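Local coordinates for protein p-nitrophenyl phosphatase (Pho2) (Archaeoglobus fulgidus, PDB 3QGM) that probably hydrolyses phosphate esters such as p-nitrophenyl phosphate as a metal-dependent phosphatase of the haloacid dehalogenase (HAD) superfamily, and binds a calcium ion, at residues A[92-97]-A[131-136]; A[210-215]-A[233-238]; A[226-231]-A[251-256]. One frame throughout, in Å; residues are numbered along the deposited sequence.

Contact 1 (A[92-97]-A[131-136]); sequences KVFTTG and FELMTK
The carbonyl oxygen Thr96 O, just past the end of strand 92-95, accepts a hydrogen bond from Asn126 ND2 while one methyl of Leu133 presses on it, CD2 to Thr96 O 3.7 Å. No hydrogen bond joins the two segments themselves; the rest of the contact is apolar. With CG turned anti to the backbone N (chi1 168°), the ring of Phe94 reaches out from the strand and puts its far end between two side chains one helical turn apart. Its leading atom, CZ, meets Lys136 CB at 3.4 Å. The other methyl of Leu133, CD1, approaches the same Phe94 CZ at 3.6 Å. The aliphatic chain of Lys136 runs across the ring at about a right angle, CD lying 3.8 Å from Phe94 CE1. Its ammonium group then turns back along the helix to a salt bridge, Lys136 NZ to Glu132 OE2 3.0 Å. Thr95 faces the other way: its OG1 accepts from Gly97 N at 3.0 Å, an ST turn that bends the chain after the strand, and is also hydrogen-bonded to Val122 O. Elsewhere on helix 131-143, Met134 (selenomethionine) and Thr135 pack on Met168 and Pro164 of the second subunit. Strand 92-95 is thus sandwiched, with Phe94 against helix 131-143 and Val93 and Thr95 on helix 99-107, while strands 111-112 and 120-123 flank it in the sheet.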
loop_
_atom_site.group_PDB
_atom_site.type_symbol
_atom_site.label_atom_id
_atom_site.label_comp_id
_atom_site.label_asym_id
_atom_site.label_seq_id
_atom_site.Cartn_x
_atom_site.Cartn_y
_atom_site.Cartn_z
ATOM N N LYS A 92 16.826 -18.854 -5.290
ATOM C CA LYS A 92 15.960 -19.009 -4.123
ATOM C C LYS A 92 15.039 -17.770 -4.083
ATOM O O LYS A 92 15.507 -16.629 -4.068
ATOM C CB LYS A 92 16.768 -19.084 -2.813
ATOM C CG LYS A 92 17.714 -20.283 -2.631
ATOM C CD LYS A 92 18.385 -20.144 -1.216
ATOM C CE LYS A 92 19.440 -21.174 -0.955
ATOM N NZ LYS A 92 20.225 -21.338 -2.188
ATOM N N VAL A 93 13.742 -18.023 -4.109
ATOM C CA VAL A 93 12.726 -17.017 -4.232
ATOM C C VAL A 93 11.698 -17.112 -3.094
ATOM O O VAL A 93 11.375 -18.212 -2.600
ATOM C CB VAL A 93 11.998 -17.108 -5.615
ATOM C CG1 VAL A 93 12.984 -17.086 -6.762
ATOM C CG2 VAL A 93 11.131 -18.364 -5.730
ATOM N N PHE A 94 11.209 -15.942 -2.685
ATOM C CA PHE A 94 10.049 -15.788 -1.805
ATOM C C PHE A 94 9.040 -14.949 -2.579
ATOM O O PHE A 94 9.395 -13.927 -3.203
ATOM C CB PHE A 94 10.430 -15.124 -0.494
ATOM C CG PHE A 94 9.241 -14.680 0.311
ATOM C CD1 PHE A 94 8.562 -15.573 1.102
ATOM C CD2 PHE A 94 8.764 -13.401 0.198
ATOM C CE1 PHE A 94 7.457 -15.184 1.816
ATOM C CE2 PHE A 94 7.646 -12.999 0.883
ATOM C CZ PHE A 94 6.982 -13.909 1.702
ATOM N N THR A 95 7.810 -15.426 -2.608
ATOM C CA THR A 95 6.725 -14.751 -3.309
ATOM C C THR A 95 5.508 -14.437 -2.418
ATOM O O THR A 95 5.215 -15.177 -1.479
ATOM C CB THR A 95 6.287 -15.546 -4.510
ATOM O OG1 THR A 95 5.361 -14.773 -5.249
ATOM C CG2 THR A 95 5.627 -16.916 -4.056
ATOM N N THR A 96 4.824 -13.328 -2.727
ATOM C CA THR A 96 3.571 -12.963 -2.079
ATOM C C THR A 96 2.385 -13.584 -2.842
ATOM O O THR A 96 1.238 -13.453 -2.430
ATOM C CB THR A 96 3.347 -11.437 -2.059
ATOM O OG1 THR A 96 3.322 -10.930 -3.402
ATOM C CG2 THR A 96 4.443 -10.713 -1.284
ATOM N N GLY A 97 2.688 -14.281 -3.937
ATOM C CA GLY A 97 1.702 -14.583 -4.950
ATOM C C GLY A 97 0.931 -15.852 -4.699
ATOM O O GLY A 97 1.138 -16.530 -3.711
ATOM N N PHE A 131 -1.678 -9.909 7.034
ATOM C CA PHE A 131 -0.625 -9.153 7.730
ATOM C C PHE A 131 0.712 -9.907 7.744
ATOM O O PHE A 131 1.793 -9.325 7.509
ATOM C CB PHE A 131 -1.071 -8.843 9.145
ATOM C CG PHE A 131 -0.254 -7.785 9.840
ATOM C CD1 PHE A 131 -0.408 -6.438 9.515
ATOM C CD2 PHE A 131 0.588 -8.122 10.862
ATOM C CE1 PHE A 131 0.308 -5.432 10.211
ATOM C CE2 PHE A 131 1.306 -7.154 11.531
ATOM C CZ PHE A 131 1.157 -5.791 11.205
ATOM N N GLU A 132 0.649 -11.210 7.984
ATOM C CA GLU A 132 1.869 -12.019 8.077
ATOM C C GLU A 132 2.586 -11.997 6.746
ATOM O O GLU A 132 3.790 -11.752 6.699
ATOM C CB GLU A 132 1.576 -13.473 8.505
ATOM C CG GLU A 132 2.725 -14.455 8.133
ATOM C CD GLU A 132 2.626 -15.843 8.799
ATOM O OE1 GLU A 132 1.559 -16.501 8.714
ATOM O OE2 GLU A 132 3.647 -16.255 9.406
ATOM N N LEU A 133 1.861 -12.219 5.649
ATOM C CA LEU A 133 2.515 -12.194 4.339
ATOM C C LEU A 133 3.067 -10.786 4.006
ATOM O O LEU A 133 4.173 -10.665 3.431
ATOM C CB LEU A 133 1.545 -12.674 3.268
ATOM C CG LEU A 133 2.069 -13.073 1.916
ATOM C CD1 LEU A 133 3.367 -13.904 2.029
ATOM C CD2 LEU A 133 0.950 -13.872 1.235
HETATM N N MSE A 134 2.362 -9.724 4.400
HETATM C CA MSE A 134 2.894 -8.381 4.156
HETATM C C MSE A 134 4.125 -8.100 5.012
HETATM O O MSE A 134 5.034 -7.413 4.571
HETATM C CB MSE A 134 1.845 -7.297 4.355
HETATM C CG MSE A 134 2.376 -5.928 3.964
HETATM SE SE MSE A 134 2.416 -5.685 2.048
HETATM C CE MSE A 134 0.488 -5.634 1.812
ATOM N N THR A 135 4.161 -8.629 6.227
ATOM C CA THR A 135 5.329 -8.514 7.084
ATOM C C THR A 135 6.516 -9.162 6.401
ATOM O O THR A 135 7.615 -8.595 6.386
ATOM C CB THR A 135 5.093 -9.164 8.459
ATOM O OG1 THR A 135 4.091 -8.434 9.152
ATOM C CG2 THR A 135 6.308 -9.192 9.325
ATOM N N LYS A 136 6.304 -10.344 5.856
ATOM C CA LYS A 136 7.414 -11.055 5.206
ATOM C C LYS A 136 7.975 -10.289 4.012
ATOM O O LYS A 136 9.176 -10.217 3.841
ATOM C CB LYS A 136 7.004 -12.464 4.795
ATOM C CG LYS A 136 6.630 -13.398 5.988
ATOM C CD LYS A 136 6.476 -14.822 5.493
ATOM C CE LYS A 136 6.493 -15.852 6.628
ATOM N NZ LYS A 136 5.151 -16.451 6.798
#

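Contact 2 (A[210-215]-A[233-238]); sequences VGDQID and TGVTTR. With CA (calcium ion), chain E.
The metal site takes one of its three aspartates, Asp212, from the end of strand 207-211, and loop 233-238 holds it. Its two carboxylate oxygens divide the work: Asp212 OD1 binds the calcium ion at 2.3 Å, while OD2 takes a nearly straight bond (172°) from Val235 N at 2.9 Å. That N-H arrives on the anti side, 34° out of the carboxylate plane. Water 1, itself a calcium ligand, donates to the same OD2, so metal, water and N-H together fix the rotation of the carboxylate. A chi1 of 71° sets the carboxylate between backbone N and carbonyl carbon, facing the loop. The backbone is held too: Thr236 OG1 donates to Asp212 O at 2.6 Å. Thr236 N adds a weak bond to the same oxygen. Water 3 donates to Thr236 OG1 and accepts from Ile214 N at the start of helix 214-224. Val235 lies against the stem of Gln213, Val235 CB to Gln213 CG 3.8 Å. Asp14 OD2 and the backbone O of Asp16 are further calcium ligands, and Asp217 accepts from Gln213 N. The sequence Gly-Asp with a second aspartate five residues on is consistent with the acidic fourth motif of HAD phosphatases.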
loop_
_atom_site.group_PDB
_atom_site.type_symbol
_atom_site.label_atom_id
_atom_site.label_comp_id
_atom_site.label_asym_id
_atom_site.label_seq_id
_atom_site.Cartn_x
_atom_site.Cartn_y
_atom_site.Cartn_z
ATOM N N VAL A 210 -2.384 -5.388 -29.810
ATOM C CA VAL A 210 -3.827 -5.186 -29.789
ATOM C C VAL A 210 -4.274 -5.389 -28.371
ATOM O O VAL A 210 -3.808 -6.347 -27.710
ATOM C CB VAL A 210 -4.572 -6.251 -30.619
ATOM C CG1 VAL A 210 -6.099 -5.995 -30.565
ATOM C CG2 VAL A 210 -4.087 -6.273 -32.086
ATOM N N GLY A 211 -5.182 -4.528 -27.925
ATOM C CA GLY A 211 -5.697 -4.569 -26.592
ATOM C C GLY A 211 -6.850 -3.638 -26.331
ATOM O O GLY A 211 -7.306 -2.905 -27.223
ATOM N N ASP A 212 -7.321 -3.666 -25.094
ATOM C CA ASP A 212 -8.516 -2.933 -24.703
ATOM C C ASP A 212 -8.225 -1.791 -23.765
ATOM O O ASP A 212 -9.142 -1.083 -23.441
ATOM C CB ASP A 212 -9.594 -3.864 -24.094
ATOM C CG ASP A 212 -9.223 -4.389 -22.707
ATOM O OD1 ASP A 212 -8.030 -4.590 -22.420
ATOM O OD2 ASP A 212 -10.150 -4.637 -21.913
ATOM N N GLN A 213 -6.964 -1.621 -23.346
ATOM C CA GLN A 213 -6.542 -0.551 -22.419
ATOM C C GLN A 213 -5.413 0.320 -22.979
ATOM O O GLN A 213 -4.307 -0.155 -23.317
ATOM C CB GLN A 213 -6.094 -1.150 -21.087
ATOM C CG GLN A 213 -7.205 -1.824 -20.316
ATOM C CD GLN A 213 -6.766 -2.249 -18.916
ATOM O OE1 GLN A 213 -7.153 -1.643 -17.933
ATOM N NE2 GLN A 213 -5.999 -3.312 -18.831
ATOM N N ILE A 214 -5.673 1.623 -23.027
ATOM C CA ILE A 214 -4.698 2.587 -23.550
ATOM C C ILE A 214 -3.463 2.618 -22.699
ATOM O O ILE A 214 -2.341 2.524 -23.199
ATOM C CB ILE A 214 -5.278 3.951 -23.580
ATOM C CG1 ILE A 214 -6.533 3.932 -24.455
ATOM C CG2 ILE A 214 -4.166 5.028 -24.020
ATOM C CD1 ILE A 214 -6.444 4.670 -25.731
ATOM N N ASP A 215 -3.658 2.706 -21.394
ATOM C CA ASP A 215 -2.541 2.757 -20.442
ATOM C C ASP A 215 -1.835 1.445 -20.209
ATOM O O ASP A 215 -0.841 1.413 -19.526
ATOM C CB ASP A 215 -3.024 3.254 -19.083
ATOM C CG ASP A 215 -4.027 2.331 -18.445
ATOM O OD1 ASP A 215 -3.967 2.182 -17.226
ATOM O OD2 ASP A 215 -4.886 1.791 -19.155
ATOM N N THR A 233 -14.151 -3.888 -27.261
ATOM C CA THR A 233 -14.878 -5.010 -26.651
ATOM C C THR A 233 -14.646 -5.155 -25.138
ATOM O O THR A 233 -15.298 -5.967 -24.525
ATOM C CB THR A 233 -14.551 -6.355 -27.342
ATOM O OG1 THR A 233 -13.144 -6.438 -27.631
ATOM C CG2 THR A 233 -15.385 -6.494 -28.647
ATOM N N GLY A 234 -13.783 -4.321 -24.531
ATOM C CA GLY A 234 -13.407 -4.478 -23.124
ATOM C C GLY A 234 -13.455 -3.152 -22.382
ATOM O O GLY A 234 -14.430 -2.425 -22.514
ATOM N N VAL A 235 -12.406 -2.829 -21.623
ATOM C CA VAL A 235 -12.382 -1.638 -20.751
ATOM C C VAL A 235 -12.679 -0.290 -21.511
ATOM O O VAL A 235 -13.355 0.615 -20.982
ATOM C CB VAL A 235 -11.013 -1.586 -19.987
ATOM C CG1 VAL A 235 -10.783 -0.265 -19.317
ATOM C CG2 VAL A 235 -10.871 -2.759 -18.960
ATOM N N THR A 236 -12.210 -0.156 -22.749
ATOM C CA THR A 236 -12.427 1.087 -23.476
ATOM C C THR A 236 -13.647 0.939 -24.343
ATOM O O THR A 236 -13.854 -0.079 -24.978
ATOM C CB THR A 236 -11.196 1.545 -24.261
ATOM O OG1 THR A 236 -10.026 1.363 -23.453
ATOM C CG2 THR A 236 -11.307 3.053 -24.643
ATOM N N THR A 237 -14.531 1.925 -24.281
ATOM C CA THR A 237 -15.779 1.873 -25.053
ATOM C C THR A 237 -15.851 3.079 -25.981
ATOM O O THR A 237 -15.044 4.027 -25.876
ATOM C CB THR A 237 -16.970 1.907 -24.144
ATOM O OG1 THR A 237 -16.985 3.170 -23.497
ATOM C CG2 THR A 237 -16.883 0.793 -23.093
ATOM N N ARG A 238 -16.824 3.060 -26.878
ATOM C CA ARG A 238 -17.030 4.219 -27.765
ATOM C C ARG A 238 -17.260 5.508 -26.916
ATOM O O ARG A 238 -16.712 6.594 -27.224
ATOM C CB ARG A 238 -18.161 3.916 -28.770
ATOM C CG ARG A 238 -18.206 4.812 -30.021
ATOM C CD ARG A 238 -16.922 4.742 -30.873
ATOM N NE ARG A 238 -16.894 3.637 -31.846
ATOM C CZ ARG A 238 -15.891 3.417 -32.702
ATOM N NH1 ARG A 238 -15.951 2.403 -33.553
ATOM N NH2 ARG A 238 -14.815 4.204 -32.714
HETATM CA CA CA E . -7.093 -6.385 -21.389
HETATM O O HOH W 1 -8.903 -5.730 -19.887
HETATM O O HOH W 2 -5.423 -5.120 -20.980
HETATM O O HOH W 3 -7.911 2.871 -21.981
HETATM O O HOH W 4 -6.439 -7.523 -19.443
#

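Contact 3 (A[226-231]-A[251-256]); sequences AETVLV and KPDYVF
Val229 and the rings of Tyr254 and Phe256 interlock on one face of two parallel strands. The forked side chain of Val229 sends one methyl to each ring: CG1 meets the edge of Phe256 in its plane, at CD2 3.8 Å away, while CG2 lies obliquely near Tyr254 CD2. Anti placement of CG1 to the backbone N (chi1 175°) opens the fork in these two directions. On the other face Leu230 CB fits against the ring of Pro252, 3.9 Å from its CB, and Val255 stands beside the Leu230 carbonyl. Between the faces the backbones mesh in parallel register. Leu230 uses both its polar atoms, N donating to Tyr254 O at 2.8 Å and O accepting from Phe256 N at 2.9 Å. Ahead of these, Thr228 O accepts from Tyr254 N. Thr228 and Asp253 also grip each other reciprocally: Thr228 N donates to Asp253 OD2 at 2.9 Å, and Asp253 N donates to Thr228 OG1 at 3.1 Å. Water 5 touches both OG1 and OD2, bridging the pair. The tyrosine ring reaches back along the strand edge to a weak bond from Tyr254 OH to Glu227 OE2, 3.3 Å; the other oxygen of Glu227 forms a salt bridge with Lys8. Strand 254-256 is the outermost of its sheet in this chain, with strand 207-211 on the other flank of 227-231. Helix 241-248 links the two strands as a beta-alpha-beta unit and covers Leu230 and Val255, while helix 214-224 packs on Thr228, Leu230 and Pro252.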
loop_
_atom_site.group_PDB
_atom_site.type_symbol
_atom_site.label_atom_id
_atom_site.label_comp_id
_atom_site.label_asym_id
_atom_site.label_seq_id
_atom_site.Cartn_x
_atom_site.Cartn_y
_atom_site.Cartn_z
ATOM N N ALA A 226 6.156 -0.660 -31.671
ATOM C CA ALA A 226 5.191 -1.376 -32.505
ATOM C C ALA A 226 3.902 -0.582 -32.616
ATOM O O ALA A 226 3.446 0.027 -31.633
ATOM C CB ALA A 226 4.891 -2.743 -31.890
ATOM N N GLU A 227 3.263 -0.673 -33.780
ATOM C CA GLU A 227 1.975 -0.019 -34.011
ATOM C C GLU A 227 0.957 -0.615 -33.071
ATOM O O GLU A 227 1.046 -1.785 -32.728
ATOM C CB GLU A 227 1.484 -0.223 -35.455
ATOM C CG GLU A 227 2.318 0.475 -36.507
ATOM C CD GLU A 227 1.610 0.489 -37.857
ATOM O OE1 GLU A 227 1.835 -0.444 -38.638
ATOM O OE2 GLU A 227 0.790 1.399 -38.101
ATOM N N THR A 228 -0.011 0.199 -32.687
ATOM C CA THR A 228 -0.945 -0.144 -31.646
ATOM C C THR A 228 -2.368 -0.059 -32.190
ATOM O O THR A 228 -2.721 0.845 -32.999
ATOM C CB THR A 228 -0.822 0.838 -30.445
ATOM O OG1 THR A 228 -0.950 2.180 -30.940
ATOM C CG2 THR A 228 0.535 0.665 -29.714
ATOM N N VAL A 229 -3.170 -1.020 -31.738
ATOM C CA VAL A 229 -4.587 -1.143 -32.103
ATOM C C VAL A 229 -5.415 -1.256 -30.829
ATOM O O VAL A 229 -5.201 -2.148 -30.009
ATOM C CB VAL A 229 -4.896 -2.418 -32.929
ATOM C CG1 VAL A 229 -6.384 -2.513 -33.146
ATOM C CG2 VAL A 229 -4.134 -2.440 -34.311
ATOM N N LEU A 230 -6.381 -0.372 -30.675
ATOM C CA LEU A 230 -7.289 -0.460 -29.546
ATOM C C LEU A 230 -8.631 -1.009 -30.024
ATOM O O LEU A 230 -9.206 -0.546 -31.025
ATOM C CB LEU A 230 -7.492 0.922 -28.903
ATOM C CG LEU A 230 -8.403 0.917 -27.665
ATOM C CD1 LEU A 230 -7.678 0.373 -26.413
ATOM C CD2 LEU A 230 -8.883 2.330 -27.392
ATOM N N VAL A 231 -9.139 -1.996 -29.301
ATOM C CA VAL A 231 -10.475 -2.505 -29.570
ATOM C C VAL A 231 -11.392 -2.101 -28.450
ATOM O O VAL A 231 -10.955 -1.808 -27.337
ATOM C CB VAL A 231 -10.540 -4.038 -29.783
ATOM C CG1 VAL A 231 -9.804 -4.414 -31.064
ATOM C CG2 VAL A 231 -10.025 -4.800 -28.544
ATOM N N LYS A 251 -2.447 7.906 -27.730
ATOM C CA LYS A 251 -3.393 7.580 -28.784
ATOM C C LYS A 251 -2.939 6.303 -29.437
ATOM O O LYS A 251 -1.740 6.162 -29.731
ATOM C CB LYS A 251 -3.405 8.647 -29.884
ATOM C CG LYS A 251 -4.209 9.893 -29.586
ATOM C CD LYS A 251 -4.743 10.527 -30.880
ATOM C CE LYS A 251 -3.660 10.699 -31.941
ATOM N NZ LYS A 251 -4.102 10.137 -33.263
ATOM N N PRO A 252 -3.891 5.396 -29.722
ATOM C CA PRO A 252 -3.572 4.229 -30.538
ATOM C C PRO A 252 -3.427 4.632 -32.014
ATOM O O PRO A 252 -3.946 5.643 -32.403
ATOM C CB PRO A 252 -4.797 3.315 -30.340
ATOM C CG PRO A 252 -5.949 4.274 -30.140
ATOM C CD PRO A 252 -5.338 5.504 -29.441
ATOM N N ASP A 253 -2.695 3.856 -32.801
ATOM C CA ASP A 253 -2.655 4.049 -34.246
ATOM C C ASP A 253 -4.011 3.748 -34.923
ATOM O O ASP A 253 -4.365 4.399 -35.911
ATOM C CB ASP A 253 -1.540 3.207 -34.856
ATOM C CG ASP A 253 -0.177 3.600 -34.332
ATOM O OD1 ASP A 253 0.124 4.810 -34.310
ATOM O OD2 ASP A 253 0.588 2.735 -33.900
ATOM N N TYR A 254 -4.746 2.758 -34.391
ATOM C CA TYR A 254 -6.056 2.365 -34.917
ATOM C C TYR A 254 -7.059 2.046 -33.783
ATOM O O TYR A 254 -6.687 1.565 -32.736
ATOM C CB TYR A 254 -5.912 1.128 -35.796
ATOM C CG TYR A 254 -4.882 1.241 -36.874
ATOM C CD1 TYR A 254 -5.217 1.746 -38.130
ATOM C CD2 TYR A 254 -3.565 0.824 -36.659
ATOM C CE1 TYR A 254 -4.269 1.858 -39.137
ATOM C CE2 TYR A 254 -2.620 0.919 -37.650
ATOM C CZ TYR A 254 -2.972 1.441 -38.888
ATOM O OH TYR A 254 -2.028 1.541 -39.883
ATOM N N VAL A 255 -8.337 2.304 -34.024
ATOM C CA VAL A 255 -9.401 1.896 -33.121
ATOM C C VAL A 255 -10.409 1.076 -33.913
ATOM O O VAL A 255 -10.803 1.484 -34.995
ATOM C CB VAL A 255 -10.143 3.103 -32.545
ATOM C CG1 VAL A 255 -11.191 2.644 -31.511
ATOM C CG2 VAL A 255 -9.155 4.090 -31.932
ATOM N N PHE A 256 -10.805 -0.079 -33.378
ATOM C CA PHE A 256 -11.810 -0.929 -33.987
ATOM C C PHE A 256 -12.760 -1.379 -32.900
ATOM O O PHE A 256 -12.373 -1.499 -31.743
ATOM C CB PHE A 256 -11.199 -2.168 -34.641
ATOM C CG PHE A 256 -10.434 -1.888 -35.860
ATOM C CD1 PHE A 256 -11.094 -1.564 -37.044
ATOM C CD2 PHE A 256 -9.050 -1.927 -35.843
ATOM C CE1 PHE A 256 -10.387 -1.279 -38.183
ATOM C CE2 PHE A 256 -8.330 -1.661 -36.975
ATOM C CZ PHE A 256 -8.992 -1.315 -38.152
HETATM O O HOH W 5 1.368 3.453 -31.319
#

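From the N terminus, contact 1 closes a loop that holds helix 99-107 and strands 111-112 and 120-123 before the others open. It belongs to the five-stranded sheet, probably the cap domain of this HAD protein, and its centre is about 38 Å from that of contact 3. Contacts 2 and 3 cross along the chain: contact 2 closes over helix 214-224 and strand 227-231, contact 3 over helix 241-248. Their centres are about 10 Å apart. They share the six-stranded parallel sheet, where Gly211 of contact 2 pairs with Val229 and Val231 of contact 3. Contact 3 joins its last two strands; contact 2 ties the loop between them to the calcium site.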